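Local coordinates for flagellar motor switch protein FliG (Aquifex aeolicus, PDB 3HJL) that probably forms part of the rotor-mounted switch complex at the base of the flagellar basal body, which sets the direction of flagellar rotation, at residues K260-E272 with V300-V312. Sequence-based numbering, arbitrary orientation.
Sequences KNTLMIALLGAPE and VKKSEIEKAQRQV
Gln309 reaches from helix 302-320 to the C-terminal end of helix 260-268, where its NE2 donates to Ala266 O at 3.0 Å. The N-H points almost straight at the acceptor (168°), and the oxygen lies in the plane of the Gln309 amide. A second, weak bond runs from the same nitrogen to Gly269 O, so one amide group ties the last turn of the helix to the loop that follows. An alanine here removes the donor that Ala266 O and Gly269 O share, and the turn at Gly269 would probably be less firmly held to helix 302-320. Beside this clasp, Ala308 CB presses into the backbone, 3.2 Å from Thr262 O, and Ala266 CB meets it at 3.8 Å; these two small side chains let the axes of 260-268 and 302-312 approach to 7.4 Å while crossing at -120°. Val312 CG2 packs on Ala266 and Leu263. Both helices belong to the all-helical C-terminal domain of FliG, a protein with armadillo repeat motifs. Just before helix 302-320, Val300 CG2 touches both Ile265 CD1 and Leu268 CD1, each at 3.5 Å. Ile305 lays CG2 against Gly269 N. At the other end, with OG1 beside the backbone N (chi1 -57°), Thr262 turns CG2 to the side opposite that nitrogen, against Gln311 OE1 at 3.2 Å, the two side chains crossing at about a right angle. Thr262 OG1 is hydrogen-bonded to Asp259 OD2, which would hold chi1 and keep the methyl turned toward Gln311. Farther out, Leu263 rests on Phe278 of helix 272-279, while Ile265 also touches Leu297.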
# COMPACT_ATOMS: atom_id res chain seq x y z
N LYS A 260 19.81 -25.44 33.77
CA LYS A 260 18.71 -26.12 34.47
C LYS A 260 17.43 -25.28 34.48
O LYS A 260 16.34 -25.81 34.21
CB LYS A 260 19.12 -26.46 35.92
CG LYS A 260 17.99 -27.09 36.76
CD LYS A 260 18.41 -27.43 38.18
CE LYS A 260 17.18 -27.84 38.99
NZ LYS A 260 17.51 -28.54 40.24
N ASN A 261 17.55 -24.01 34.83
CA ASN A 261 16.40 -23.10 34.91
C ASN A 261 15.74 -22.93 33.54
O ASN A 261 14.51 -22.95 33.43
CB ASN A 261 16.79 -21.73 35.49
CG ASN A 261 17.33 -21.81 36.93
OD1 ASN A 261 16.93 -22.68 37.72
ND2 ASN A 261 18.23 -20.90 37.28
N THR A 262 16.56 -22.77 32.49
CA THR A 262 16.05 -22.67 31.11
C THR A 262 15.28 -23.93 30.72
O THR A 262 14.17 -23.84 30.18
CB THR A 262 17.19 -22.44 30.10
OG1 THR A 262 17.92 -21.26 30.46
CG2 THR A 262 16.63 -22.29 28.68
N LEU A 263 15.85 -25.10 31.01
CA LEU A 263 15.20 -26.38 30.70
C LEU A 263 13.91 -26.59 31.50
O LEU A 263 12.93 -27.10 30.97
CB LEU A 263 16.16 -27.56 30.94
CG LEU A 263 15.68 -28.93 30.46
CD1 LEU A 263 15.52 -28.93 28.95
CD2 LEU A 263 16.62 -30.05 30.90
N MET A 264 13.94 -26.27 32.79
CA MET A 264 12.75 -26.35 33.64
C MET A 264 11.59 -25.54 33.08
O MET A 264 10.48 -26.05 32.94
CB MET A 264 13.04 -25.84 35.06
CG MET A 264 13.65 -26.88 35.98
SD MET A 264 13.93 -26.36 37.68
CE MET A 264 12.61 -25.20 37.94
N ILE A 265 11.88 -24.27 32.77
CA ILE A 265 10.89 -23.33 32.24
C ILE A 265 10.34 -23.80 30.89
O ILE A 265 9.13 -23.77 30.67
CB ILE A 265 11.50 -21.90 32.09
CG1 ILE A 265 11.79 -21.28 33.47
CG2 ILE A 265 10.55 -20.98 31.31
CD1 ILE A 265 10.54 -20.80 34.20
N ALA A 266 11.25 -24.24 30.01
CA ALA A 266 10.88 -24.81 28.70
C ALA A 266 9.94 -25.99 28.82
O ALA A 266 9.03 -26.15 28.00
CB ALA A 266 12.13 -25.23 27.95
N LEU A 267 10.19 -26.84 29.81
CA LEU A 267 9.39 -28.04 30.02
C LEU A 267 8.02 -27.81 30.66
O LEU A 267 7.18 -28.69 30.62
CB LEU A 267 10.18 -29.11 30.79
CG LEU A 267 11.36 -29.76 30.03
CD1 LEU A 267 12.06 -30.73 30.92
CD2 LEU A 267 10.91 -30.47 28.76
N LEU A 268 7.78 -26.62 31.21
CA LEU A 268 6.45 -26.28 31.77
C LEU A 268 5.37 -26.33 30.70
O LEU A 268 4.27 -26.84 30.95
CB LEU A 268 6.44 -24.88 32.41
CG LEU A 268 7.17 -24.67 33.73
CD1 LEU A 268 7.11 -23.19 34.11
CD2 LEU A 268 6.56 -25.53 34.83
N GLY A 269 5.68 -25.82 29.51
CA GLY A 269 4.76 -25.86 28.36
C GLY A 269 5.06 -26.99 27.37
O GLY A 269 4.72 -26.87 26.19
N ALA A 270 5.67 -28.08 27.86
CA ALA A 270 6.06 -29.22 27.02
C ALA A 270 5.15 -30.42 27.27
O ALA A 270 4.63 -30.56 28.39
CB ALA A 270 7.51 -29.60 27.29
N PRO A 271 4.93 -31.27 26.24
CA PRO A 271 4.17 -32.51 26.44
C PRO A 271 4.85 -33.46 27.42
O PRO A 271 6.07 -33.39 27.59
CB PRO A 271 4.12 -33.13 25.04
CG PRO A 271 4.37 -32.01 24.12
CD PRO A 271 5.30 -31.11 24.82
N GLU A 272 4.08 -34.35 28.02
CA GLU A 272 4.57 -35.23 29.08
C GLU A 272 5.68 -36.18 28.61
O GLU A 272 6.62 -36.46 29.37
CB GLU A 272 3.41 -36.04 29.70
CG GLU A 272 3.75 -36.77 31.00
CD GLU A 272 4.25 -35.83 32.10
OE1 GLU A 272 5.22 -36.21 32.81
OE2 GLU A 272 3.71 -34.71 32.23
N VAL A 300 4.52 -18.93 35.45
CA VAL A 300 5.50 -18.42 34.48
C VAL A 300 4.78 -18.04 33.20
O VAL A 300 3.95 -18.81 32.71
CB VAL A 300 6.55 -19.50 34.15
CG1 VAL A 300 7.49 -19.03 33.05
CG2 VAL A 300 7.33 -19.90 35.41
N LYS A 301 5.07 -16.85 32.67
CA LYS A 301 4.45 -16.36 31.42
C LYS A 301 4.70 -17.30 30.25
O LYS A 301 5.78 -17.89 30.15
CB LYS A 301 5.00 -14.99 31.04
CG LYS A 301 4.38 -13.83 31.78
CD LYS A 301 5.00 -12.51 31.33
CE LYS A 301 4.04 -11.35 31.49
NZ LYS A 301 2.87 -11.41 30.54
N LYS A 302 3.70 -17.41 29.36
CA LYS A 302 3.83 -18.23 28.15
C LYS A 302 4.97 -17.74 27.27
O LYS A 302 5.68 -18.54 26.66
CB LYS A 302 2.53 -18.22 27.33
CG LYS A 302 1.31 -18.83 28.02
CD LYS A 302 0.21 -19.14 26.99
CE LYS A 302 -1.17 -19.18 27.62
NZ LYS A 302 -1.67 -17.81 27.97
N SER A 303 5.12 -16.42 27.18
CA SER A 303 6.22 -15.81 26.42
C SER A 303 7.60 -16.27 26.91
O SER A 303 8.52 -16.43 26.10
CB SER A 303 6.10 -14.28 26.46
OG SER A 303 5.95 -13.81 27.79
N GLU A 304 7.73 -16.48 28.22
CA GLU A 304 8.98 -16.97 28.82
C GLU A 304 9.20 -18.46 28.60
O GLU A 304 10.34 -18.89 28.42
CB GLU A 304 9.02 -16.64 30.32
CG GLU A 304 9.06 -15.15 30.62
CD GLU A 304 10.34 -14.48 30.13
OE1 GLU A 304 11.44 -14.95 30.50
OE2 GLU A 304 10.24 -13.49 29.37
N ILE A 305 8.12 -19.25 28.66
CA ILE A 305 8.18 -20.69 28.33
C ILE A 305 8.61 -20.87 26.87
O ILE A 305 9.45 -21.71 26.56
CB ILE A 305 6.80 -21.39 28.53
CG1 ILE A 305 6.39 -21.40 30.00
CG2 ILE A 305 6.86 -22.83 28.02
CD1 ILE A 305 4.96 -21.86 30.23
N GLU A 306 8.02 -20.06 25.98
CA GLU A 306 8.39 -20.01 24.57
C GLU A 306 9.87 -19.65 24.36
O GLU A 306 10.56 -20.31 23.58
CB GLU A 306 7.50 -19.02 23.82
CG GLU A 306 6.07 -19.52 23.62
CD GLU A 306 5.08 -18.46 23.12
OE1 GLU A 306 3.95 -18.85 22.77
OE2 GLU A 306 5.42 -17.24 23.08
N LYS A 307 10.35 -18.62 25.07
CA LYS A 307 11.75 -18.17 24.99
C LYS A 307 12.75 -19.27 25.40
O LYS A 307 13.77 -19.47 24.75
CB LYS A 307 11.97 -16.93 25.86
CG LYS A 307 13.40 -16.34 25.82
CD LYS A 307 13.56 -15.13 26.73
CE LYS A 307 15.03 -14.73 26.88
NZ LYS A 307 15.25 -13.64 27.88
N ALA A 308 12.46 -19.94 26.52
CA ALA A 308 13.30 -21.04 26.99
C ALA A 308 13.27 -22.22 26.01
O ALA A 308 14.30 -22.86 25.78
CB ALA A 308 12.85 -21.48 28.38
N GLN A 309 12.10 -22.50 25.43
CA GLN A 309 11.98 -23.55 24.40
C GLN A 309 12.85 -23.30 23.16
O GLN A 309 13.55 -24.21 22.71
CB GLN A 309 10.52 -23.78 24.00
CG GLN A 309 9.76 -24.66 24.99
CD GLN A 309 8.38 -25.02 24.54
OE1 GLN A 309 7.96 -24.69 23.44
NE2 GLN A 309 7.65 -25.73 25.40
N ARG A 310 12.83 -22.07 22.64
CA ARG A 310 13.70 -21.71 21.50
C ARG A 310 15.18 -21.71 21.87
O ARG A 310 16.02 -21.96 21.01
CB ARG A 310 13.29 -20.39 20.83
CG ARG A 310 13.49 -19.12 21.65
CD ARG A 310 13.13 -17.87 20.84
NE ARG A 310 11.68 -17.78 20.56
CZ ARG A 310 10.79 -17.01 21.21
NH1 ARG A 310 11.14 -16.17 22.19
NH2 ARG A 310 9.50 -17.06 20.84
N GLN A 311 15.50 -21.40 23.13
CA GLN A 311 16.88 -21.45 23.63
C GLN A 311 17.42 -22.88 23.63
O GLN A 311 18.57 -23.12 23.24
CB GLN A 311 17.00 -20.83 25.03
CG GLN A 311 17.08 -19.30 25.02
CD GLN A 311 17.14 -18.68 26.41
OE1 GLN A 311 16.93 -19.36 27.43
NE2 GLN A 311 17.41 -17.38 26.47
N VAL A 312 16.60 -23.83 24.06
CA VAL A 312 16.94 -25.25 24.01
C VAL A 312 17.14 -25.69 22.54
O VAL A 312 18.07 -26.43 22.24
CB VAL A 312 15.84 -26.13 24.67
CG1 VAL A 312 16.14 -27.62 24.49
CG2 VAL A 312 15.70 -25.79 26.16